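Local coordinates for major capsid protein P2 (Pseudoalteromonas phage pm2, PDB 2VVF) that forms the icosahedral shell of the virion as the homotrimeric major capsid protein, each subunit carrying two jelly-roll domains, at residues N17-K22 with F118-A123; I175-A180 with E252-I257; G181-E186 with D247-E252. All coordinates share one frame; numbering follows the deposited sequence.

Contact 1: N17-K22 with F118-A123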
loop_
_atom_site.group_PDB
_atom_site.type_symbol
_atom_site.label_atom_id
_atom_site.label_comp_id
_atom_site.label_asym_id
_atom_site.label_seq_id
_atom_site.Cartn_x
_atom_site.Cartn_y
_atom_site.Cartn_z
ATOM N N ASN A 17 -2.518 -30.060 28.020
ATOM C CA ASN A 17 -3.676 -29.387 28.594
ATOM C C ASN A 17 -4.580 -28.779 27.530
ATOM O O ASN A 17 -4.139 -28.471 26.424
ATOM C CB ASN A 17 -3.226 -28.292 29.562
ATOM C CG ASN A 17 -3.233 -28.749 31.007
ATOM O OD1 ASN A 17 -3.247 -29.945 31.294
ATOM N ND2 ASN A 17 -3.211 -27.792 31.926
ATOM N N SER A 18 -5.847 -28.592 27.886
ATOM C CA SER A 18 -6.820 -27.972 26.995
ATOM C C SER A 18 -7.147 -26.599 27.571
ATOM O O SER A 18 -7.861 -26.489 28.569
ATOM C CB SER A 18 -8.091 -28.819 26.910
ATOM O OG SER A 18 -8.038 -29.710 25.810
ATOM N N CYS A 19 -6.589 -25.558 26.966
ATOM C CA CYS A 19 -6.797 -24.205 27.459
ATOM C C CYS A 19 -7.766 -23.407 26.607
ATOM O O CYS A 19 -8.182 -23.843 25.532
ATOM C CB CYS A 19 -5.465 -23.465 27.588
ATOM S SG CYS A 19 -4.148 -24.444 28.338
ATOM N N SER A 20 -8.124 -22.228 27.100
ATOM C CA SER A 20 -9.063 -21.373 26.396
ATOM C C SER A 20 -8.802 -19.902 26.696
ATOM O O SER A 20 -8.406 -19.548 27.806
ATOM C CB SER A 20 -10.491 -21.736 26.804
ATOM O OG SER A 20 -11.411 -20.753 26.378
ATOM N N ILE A 21 -9.021 -19.053 25.698
ATOM C CA ILE A 21 -8.861 -17.616 25.866
ATOM C C ILE A 21 -10.251 -16.998 25.930
ATOM O O ILE A 21 -10.850 -16.683 24.903
ATOM C CB ILE A 21 -8.023 -16.988 24.733
ATOM C CG1 ILE A 21 -6.587 -17.511 24.779
ATOM C CG2 ILE A 21 -8.042 -15.465 24.839
ATOM C CD1 ILE A 21 -5.702 -16.947 23.692
ATOM N N LYS A 22 -10.777 -16.872 27.142
ATOM C CA LYS A 22 -12.108 -16.315 27.334
ATOM C C LYS A 22 -12.078 -14.797 27.233
ATOM O O LYS A 22 -11.442 -14.121 28.042
ATOM C CB LYS A 22 -12.691 -16.764 28.673
ATOM C CG LYS A 22 -12.593 -18.262 28.905
ATOM C CD LYS A 22 -13.492 -18.714 30.040
ATOM C CE LYS A 22 -13.625 -20.228 30.061
ATOM N NZ LYS A 22 -14.715 -20.679 30.969
ATOM N N PHE A 118 -8.221 -24.219 22.417
ATOM C CA PHE A 118 -7.122 -24.915 21.761
ATOM C C PHE A 118 -6.531 -25.956 22.703
ATOM O O PHE A 118 -6.725 -25.888 23.916
ATOM C CB PHE A 118 -6.039 -23.924 21.321
ATOM C CG PHE A 118 -5.440 -23.138 22.452
ATOM C CD1 PHE A 118 -6.000 -21.937 22.854
ATOM C CD2 PHE A 118 -4.320 -23.608 23.124
ATOM C CE1 PHE A 118 -5.454 -21.215 23.900
ATOM C CE2 PHE A 118 -3.770 -22.890 24.171
ATOM C CZ PHE A 118 -4.337 -21.692 24.559
ATOM N N ASP A 119 -5.812 -26.918 22.137
ATOM C CA ASP A 119 -5.188 -27.973 22.922
ATOM C C ASP A 119 -3.668 -27.888 22.821
ATOM O O ASP A 119 -3.119 -27.718 21.731
ATOM C CB ASP A 119 -5.659 -29.348 22.442
ATOM C CG ASP A 119 -7.168 -29.444 22.337
ATOM O OD1 ASP A 119 -7.864 -28.870 23.200
ATOM O OD2 ASP A 119 -7.660 -30.095 21.391
ATOM N N ILE A 120 -2.991 -28.005 23.957
ATOM C CA ILE A 120 -1.534 -27.964 23.974
ATOM C C ILE A 120 -0.981 -29.379 23.853
ATOM O O ILE A 120 -1.303 -30.255 24.660
ATOM C CB ILE A 120 -0.994 -27.250 25.231
ATOM C CG1 ILE A 120 -1.735 -25.931 25.457
ATOM C CG2 ILE A 120 0.506 -27.011 25.106
ATOM C CD1 ILE A 120 -1.209 -25.129 26.629
ATOM N N ASP A 121 -0.166 -29.610 22.830
ATOM C CA ASP A 121 0.414 -30.930 22.610
ATOM C C ASP A 121 1.176 -31.419 23.838
ATOM O O ASP A 121 1.706 -30.623 24.616
ATOM C CB ASP A 121 1.324 -30.932 21.381
ATOM C CG ASP A 121 1.715 -32.333 20.948
ATOM O OD1 ASP A 121 0.851 -33.052 20.405
ATOM O OD2 ASP A 121 2.885 -32.717 21.155
ATOM N N GLU A 122 1.225 -32.735 24.003
ATOM C CA GLU A 122 1.908 -33.352 25.133
ATOM C C GLU A 122 3.422 -33.176 25.062
ATOM O O GLU A 122 4.101 -33.163 26.090
ATOM C CB GLU A 122 1.567 -34.840 25.197
ATOM C CG GLU A 122 1.393 -35.379 26.603
ATOM C CD GLU A 122 1.022 -36.848 26.614
ATOM O OE1 GLU A 122 0.031 -37.216 25.947
ATOM O OE2 GLU A 122 1.726 -37.636 27.280
ATOM N N ALA A 123 3.945 -33.056 23.845
ATOM C CA ALA A 123 5.380 -32.906 23.631
ATOM C C ALA A 123 5.890 -31.493 23.911
ATOM O O ALA A 123 7.098 -31.250 23.894
ATOM C CB ALA A 123 5.752 -33.335 22.220
#
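Ser18 and Asp119 stand opposite each other as a non-hydrogen-bonded pair where strands 18-22 and 118-120 run antiparallel, the N-to-C directions of these short segments at 137° to one another. On one side of this pair Ile120 N reaches Asn17 O at 2.8 Å in a nearly straight bond. On the other, Cys19 and Phe118 form a hydrogen-bonded pair: Phe118 N donates to Cys19 O at 3.1 Å, whereas the return bond from Cys19 N to Phe118 O is bent and weak. On the face carrying Ser18 and Asp119, the serine hydroxyl donates to the carboxylate, OG to OD1 at 2.7 Å, meeting the oxygen from above the carboxylate plane. The other oxygen, OD2, is held by Asn46 of the neighbouring strand 44-51, so the carboxylate links side chains from three adjacent strands of the sheet. The opposite face is apolar. Phe118 turns CG between its backbone N and carbonyl carbon (chi1 60°), which lays the ring against the partner strand, with Cys19 O over one face and Ile21 CG1 at the edge in its plane, 4.0 Å from CE1. Cys19 CB touches the ring at CZ, 3.7 Å away, while its sulfur lies obliquely to the ring and packs on the end of Ile120, SG to CD1 at 3.5 Å. Leu129 of strand 128-136 lies against both Phe118 and Ile120 from the facing sheet. This pairing of strand 18-23, outermost within the chain, with strand 114-120, one polar face outward and one apolar face turned to a second sheet, is characteristic of a jelly-roll sandwich, here the N-terminal one of the double jelly-roll capsid fold.

Contact 2: I175-A180 with E252-I257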
loop_
_atom_site.group_PDB
_atom_site.type_symbol
_atom_site.label_atom_id
_atom_site.label_comp_id
_atom_site.label_asym_id
_atom_site.label_seq_id
_atom_site.Cartn_x
_atom_site.Cartn_y
_atom_site.Cartn_z
ATOM N N ILE A 175 -10.475 -20.335 -1.269
ATOM C CA ILE A 175 -10.429 -21.774 -1.047
ATOM C C ILE A 175 -8.972 -22.208 -1.144
ATOM O O ILE A 175 -8.291 -21.900 -2.119
ATOM C CB ILE A 175 -11.303 -22.532 -2.060
ATOM C CG1 ILE A 175 -12.771 -22.133 -1.908
ATOM C CG2 ILE A 175 -11.134 -24.035 -1.888
ATOM C CD1 ILE A 175 -13.624 -22.490 -3.111
ATOM N N HIS A 176 -8.486 -22.889 -0.116
ATOM C CA HIS A 176 -7.100 -23.338 -0.101
ATOM C C HIS A 176 -7.000 -24.856 -0.115
ATOM O O HIS A 176 -7.414 -25.521 0.831
ATOM C CB HIS A 176 -6.364 -22.778 1.118
ATOM C CG HIS A 176 -6.574 -21.311 1.328
ATOM N ND1 HIS A 176 -5.785 -20.354 0.728
ATOM C CD2 HIS A 176 -7.486 -20.638 2.067
ATOM C CE1 HIS A 176 -6.201 -19.153 1.090
ATOM N NE2 HIS A 176 -7.231 -19.299 1.903
ATOM N N ILE A 177 -6.448 -25.395 -1.196
ATOM C CA ILE A 177 -6.271 -26.835 -1.330
ATOM C C ILE A 177 -4.882 -27.225 -0.839
ATOM O O ILE A 177 -3.875 -26.913 -1.476
ATOM C CB ILE A 177 -6.505 -27.300 -2.778
ATOM C CG1 ILE A 177 -7.934 -26.972 -3.218
ATOM C CG2 ILE A 177 -6.218 -28.790 -2.914
ATOM C CD1 ILE A 177 -8.042 -26.541 -4.663
ATOM N N LYS A 178 -4.832 -27.888 0.310
ATOM C CA LYS A 178 -3.564 -28.304 0.894
ATOM C C LYS A 178 -3.180 -29.710 0.454
ATOM O O LYS A 178 -3.609 -30.700 1.049
ATOM C CB LYS A 178 -3.625 -28.219 2.418
ATOM C CG LYS A 178 -3.877 -26.818 2.949
ATOM C CD LYS A 178 -3.047 -26.547 4.192
ATOM C CE LYS A 178 -3.783 -26.968 5.453
ATOM N NZ LYS A 178 -2.922 -26.859 6.661
ATOM N N ALA A 179 -2.372 -29.784 -0.598
ATOM C CA ALA A 179 -1.904 -31.053 -1.144
ATOM C C ALA A 179 -0.566 -30.810 -1.830
ATOM O O ALA A 179 -0.300 -29.705 -2.302
ATOM C CB ALA A 179 -2.917 -31.613 -2.131
ATOM N N ALA A 180 0.278 -31.835 -1.879
ATOM C CA ALA A 180 1.603 -31.695 -2.473
ATOM C C ALA A 180 1.701 -32.000 -3.968
ATOM O O ALA A 180 2.704 -31.667 -4.601
ATOM C CB ALA A 180 2.619 -32.517 -1.695
ATOM N N GLU A 252 -3.536 -38.640 -2.513
ATOM C CA GLU A 252 -3.464 -38.250 -1.112
ATOM C C GLU A 252 -4.764 -37.627 -0.625
ATOM O O GLU A 252 -5.679 -37.375 -1.411
ATOM C CB GLU A 252 -2.320 -37.251 -0.913
ATOM C CG GLU A 252 -2.662 -35.830 -1.345
ATOM C CD GLU A 252 -1.547 -35.166 -2.132
ATOM O OE1 GLU A 252 -0.466 -34.931 -1.552
ATOM O OE2 GLU A 252 -1.759 -34.858 -3.325
ATOM N N GLN A 253 -4.842 -37.386 0.680
ATOM C CA GLN A 253 -6.007 -36.738 1.261
ATOM C C GLN A 253 -5.669 -35.267 1.447
ATOM O O GLN A 253 -4.730 -34.917 2.166
ATOM C CB GLN A 253 -6.392 -37.355 2.605
ATOM C CG GLN A 253 -7.450 -36.545 3.343
ATOM C CD GLN A 253 -7.839 -37.145 4.676
ATOM O OE1 GLN A 253 -8.769 -37.942 4.760
ATOM N NE2 GLN A 253 -7.152 -36.732 5.733
ATOM N N ALA A 254 -6.415 -34.411 0.762
ATOM C CA ALA A 254 -6.185 -32.978 0.823
ATOM C C ALA A 254 -7.028 -32.320 1.901
ATOM O O ALA A 254 -8.160 -32.729 2.157
ATOM C CB ALA A 254 -6.485 -32.347 -0.527
ATOM N N GLU A 255 -6.476 -31.285 2.520
ATOM C CA GLU A 255 -7.220 -30.518 3.505
ATOM C C GLU A 255 -7.702 -29.262 2.795
ATOM O O GLU A 255 -6.899 -28.410 2.412
ATOM C CB GLU A 255 -6.346 -30.144 4.704
ATOM C CG GLU A 255 -7.106 -29.364 5.766
ATOM C CD GLU A 255 -6.217 -28.824 6.869
ATOM O OE1 GLU A 255 -5.055 -29.271 6.984
ATOM O OE2 GLU A 255 -6.696 -27.963 7.638
ATOM N N ILE A 256 -9.008 -29.181 2.566
ATOM C CA ILE A 256 -9.590 -28.036 1.879
ATOM C C ILE A 256 -10.034 -26.964 2.871
ATOM O O ILE A 256 -10.936 -27.188 3.679
ATOM C CB ILE A 256 -10.754 -28.454 0.954
ATOM C CG1 ILE A 256 -10.291 -29.499 -0.067
ATOM C CG2 ILE A 256 -11.329 -27.239 0.241
ATOM C CD1 ILE A 256 -9.137 -29.049 -0.931
ATOM N N ILE A 257 -9.399 -25.797 2.800
ATOM C CA ILE A 257 -9.743 -24.682 3.673
ATOM C C ILE A 257 -10.665 -23.724 2.932
ATOM O O ILE A 257 -10.324 -23.234 1.857
ATOM C CB ILE A 257 -8.484 -23.943 4.170
ATOM C CG1 ILE A 257 -7.480 -24.935 4.757
ATOM C CG2 ILE A 257 -8.857 -22.884 5.203
ATOM C CD1 ILE A 257 -8.046 -25.778 5.869
#
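Lys178 and Glu255 lie side by side on one face of an antiparallel pair, pointing the same way. The glutamate places CG anti to its backbone N (chi1 -179°) and stays extended, while the lysine bends twice along its chain, bringing CE and then the amine alongside the carboxylate. NZ forms a salt bridge with Glu255 OE1 at 3.2 Å, and the amine has a second acid partner in Asp64. On the same face His176 crosses Ile257 obliquely, CB to CB at 3.9 Å; the ring nitrogens turn to other partners, ND1 to Thr220 and NE2 to Glu259, which together fix its rotation. Beneath these, on the other face, Ile177 and Ile256 run alongside each other, with CD1 of Ile256 bent back against CG1 and CG2 of Ile177. Ile175 meets Ile256 obliquely through their CG2 methyls, 3.9 Å apart, and Ala179 CB rests on Ala254 CB at 4.0 Å. Two hydrogen-bonded pairs hold the backbones, His176 with Ile257 and Lys178 with Glu255; His176 N to Ile257 O, at 2.7 Å, is nearly straight. Past the regular ladder, Glu252 folds its bent chain back so that OE1 accepts from Ala180 N at 3.2 Å, from above the carboxylate plane, with Ala179 CB beside OE2. Ile175, Ile177 and Ile256, with Ala179 and Ala254, thus form an apolar layer, while the face that also carries Ile257 holds the buried Glu255, partly compensated by Lys178, whose positive charge, shared with Asp64, would be expected to favour the ionised carboxylate.

Contact 3: G181-E186 with D247-E252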
loop_
_atom_site.group_PDB
_atom_site.type_symbol
_atom_site.label_atom_id
_atom_site.label_comp_id
_atom_site.label_asym_id
_atom_site.label_seq_id
_atom_site.Cartn_x
_atom_site.Cartn_y
_atom_site.Cartn_z
ATOM N N GLY A 181 0.678 -32.634 -4.533
ATOM C CA GLY A 181 0.718 -33.005 -5.946
ATOM C C GLY A 181 -0.365 -32.402 -6.838
ATOM O O GLY A 181 -0.787 -33.027 -7.812
ATOM N N VAL A 182 -0.793 -31.180 -6.532
ATOM C CA VAL A 182 -1.806 -30.512 -7.344
ATOM C C VAL A 182 -1.158 -29.731 -8.488
ATOM O O VAL A 182 -0.344 -28.838 -8.259
ATOM C CB VAL A 182 -2.738 -29.632 -6.489
ATOM C CG1 VAL A 182 -3.720 -28.876 -7.374
ATOM C CG2 VAL A 182 -3.483 -30.485 -5.471
ATOM N N ASP A 183 -1.507 -30.096 -9.717
ATOM C CA ASP A 183 -0.945 -29.460 -10.906
ATOM C C ASP A 183 -1.781 -28.273 -11.376
ATOM O O ASP A 183 -1.251 -27.196 -11.657
ATOM C CB ASP A 183 -0.831 -30.476 -12.044
ATOM C CG ASP A 183 0.231 -31.524 -11.786
ATOM O OD1 ASP A 183 1.314 -31.165 -11.275
ATOM O OD2 ASP A 183 -0.017 -32.709 -12.101
ATOM N N ALA A 184 -3.085 -28.491 -11.495
ATOM C CA ALA A 184 -3.991 -27.451 -11.956
ATOM C C ALA A 184 -5.365 -27.637 -11.332
ATOM O O ALA A 184 -5.714 -28.733 -10.892
ATOM C CB ALA A 184 -4.090 -27.468 -13.473
ATOM N N VAL A 185 -6.136 -26.558 -11.291
ATOM C CA VAL A 185 -7.471 -26.595 -10.715
ATOM C C VAL A 185 -8.430 -25.764 -11.551
ATOM O O VAL A 185 -8.030 -24.807 -12.210
ATOM C CB VAL A 185 -7.468 -26.127 -9.242
ATOM C CG1 VAL A 185 -8.887 -26.118 -8.678
ATOM C CG2 VAL A 185 -6.552 -27.010 -8.402
ATOM N N GLU A 186 -9.700 -26.144 -11.520
ATOM C CA GLU A 186 -10.733 -25.440 -12.261
ATOM C C GLU A 186 -11.921 -25.225 -11.334
ATOM O O GLU A 186 -12.313 -26.130 -10.598
ATOM C CB GLU A 186 -11.159 -26.268 -13.478
ATOM C CG GLU A 186 -12.330 -25.692 -14.258
ATOM C CD GLU A 186 -12.748 -26.582 -15.413
ATOM O OE1 GLU A 186 -11.858 -27.115 -16.107
ATOM O OE2 GLU A 186 -13.967 -26.758 -15.622
ATOM N N ASP A 247 -6.643 -31.410 -10.715
ATOM C CA ASP A 247 -5.746 -32.282 -11.462
ATOM C C ASP A 247 -4.507 -32.531 -10.612
ATOM O O ASP A 247 -3.632 -31.672 -10.509
ATOM C CB ASP A 247 -5.349 -31.635 -12.791
ATOM C CG ASP A 247 -6.343 -31.924 -13.903
ATOM O OD1 ASP A 247 -7.477 -32.351 -13.596
ATOM O OD2 ASP A 247 -5.993 -31.714 -15.083
ATOM N N SER A 248 -4.452 -33.700 -9.984
ATOM C CA SER A 248 -3.334 -34.050 -9.117
ATOM C C SER A 248 -2.374 -35.034 -9.776
ATOM O O SER A 248 -2.659 -35.583 -10.840
ATOM C CB SER A 248 -3.850 -34.621 -7.793
ATOM O OG SER A 248 -2.836 -34.629 -6.802
ATOM N N THR A 249 -1.233 -35.249 -9.130
ATOM C CA THR A 249 -0.219 -36.172 -9.626
ATOM C C THR A 249 0.043 -37.218 -8.553
ATOM O O THR A 249 0.807 -38.164 -8.755
ATOM C CB THR A 249 1.080 -35.433 -9.996
ATOM O OG1 THR A 249 1.588 -34.748 -8.844
ATOM C CG2 THR A 249 0.819 -34.421 -11.100
ATOM N N MET A 250 -0.601 -37.032 -7.406
ATOM C CA MET A 250 -0.440 -37.929 -6.273
ATOM C C MET A 250 -1.796 -38.383 -5.759
ATOM O O MET A 250 -2.810 -37.725 -5.982
ATOM C CB MET A 250 0.292 -37.205 -5.142
ATOM C CG MET A 250 1.782 -37.454 -5.091
ATOM S SD MET A 250 2.603 -36.273 -4.005
ATOM C CE MET A 250 2.989 -34.960 -5.170
ATOM N N ASP A 251 -1.810 -39.504 -5.048
ATOM C CA ASP A 251 -3.040 -40.003 -4.451
ATOM C C ASP A 251 -2.936 -39.739 -2.956
ATOM O O ASP A 251 -2.291 -40.491 -2.227
ATOM C CB ASP A 251 -3.203 -41.500 -4.715
ATOM C CG ASP A 251 -4.573 -41.846 -5.261
ATOM O OD1 ASP A 251 -5.533 -41.919 -4.463
ATOM O OD2 ASP A 251 -4.690 -42.039 -6.490
ATOM N N GLU A 252 -3.536 -38.640 -2.513
ATOM C CA GLU A 252 -3.464 -38.250 -1.112
ATOM C C GLU A 252 -4.764 -37.627 -0.625
ATOM O O GLU A 252 -5.679 -37.375 -1.411
ATOM C CB GLU A 252 -2.320 -37.251 -0.913
ATOM C CG GLU A 252 -2.662 -35.830 -1.345
ATOM C CD GLU A 252 -1.547 -35.166 -2.132
ATOM O OE1 GLU A 252 -0.466 -34.931 -1.552
ATOM O OE2 GLU A 252 -1.759 -34.858 -3.325
#
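A classic beta bulge interrupts the antiparallel pairing of strands 182-189 and 242-248, where Asp183 and Ala184 both face Asp247. Asp183 N donates to Asp247 O at 2.8 Å, nearly along the C=O axis, and Ala184 N adds a weak bond to the same oxygen at 3.4 Å. One carbonyl therefore takes two successive amides, and the register shifts by a residue. The return bond, Asp247 N to Ala184 O at 2.8 Å, is strong and nearly straight. Before the bulge, Val182 and Ser248 form a non-hydrogen-bonded pair, and beyond them Gly181 O is gripped by three donors. Thr249 N approaches it in the carbonyl plane at 2.6 Å. Ser248 OG, set anti to its own backbone N (chi1 -164°), comes from well above that plane at 2.8 Å, and Thr249 OG1 adds a tilted bond at 3.1 Å. The three bonds fix the direction of this carbonyl just where strand 182-189 begins. Ser248 OG also accepts a weak bond from Met250 N, so the hydroxyl connects Gly181 to the turn that follows strand 242-248. Asp247 CB sits against Ala184 O, 3.5 Å away, while its carboxylate oxygen OD1 is engaged by Thr158 on the adjacent strand 157-161. The two strands are the inner members of a four-stranded antiparallel sheet, flanked by strand 157-161 beside 242-248 and by strand 192-199 beside 182-189. Leu197 of the latter strand touches Ala184 and Asp247 on one face; on the other, Val182 and Val185 pack against Tyr219 of strand 218-222, joining this sheet to the facing sheet of the C-terminal jelly roll.

In the fold
Contact 1 closes first along the chain, in the N-terminal domain, before contacts 2 and 3 open in the C-terminal domain; its centre lies about 25 Å from that of contact 2 and about 34 Å from that of contact 3. Contact 3 is nested inside the loop closed by contact 2, and their centres are about 10 Å apart. Strand 171-178 leads into 182-189, and 242-248 into 252-263, so the chain crosses twice between the two facing sheets of one sandwich. Ile177 packs on Val182 and Val185 between them, and Glu252 belongs to both contacts. Contacts 1 and 3 occupy sheets of matching strand order, 1-4-2-3, consistent with the repeated architecture of a double jelly-roll subunit.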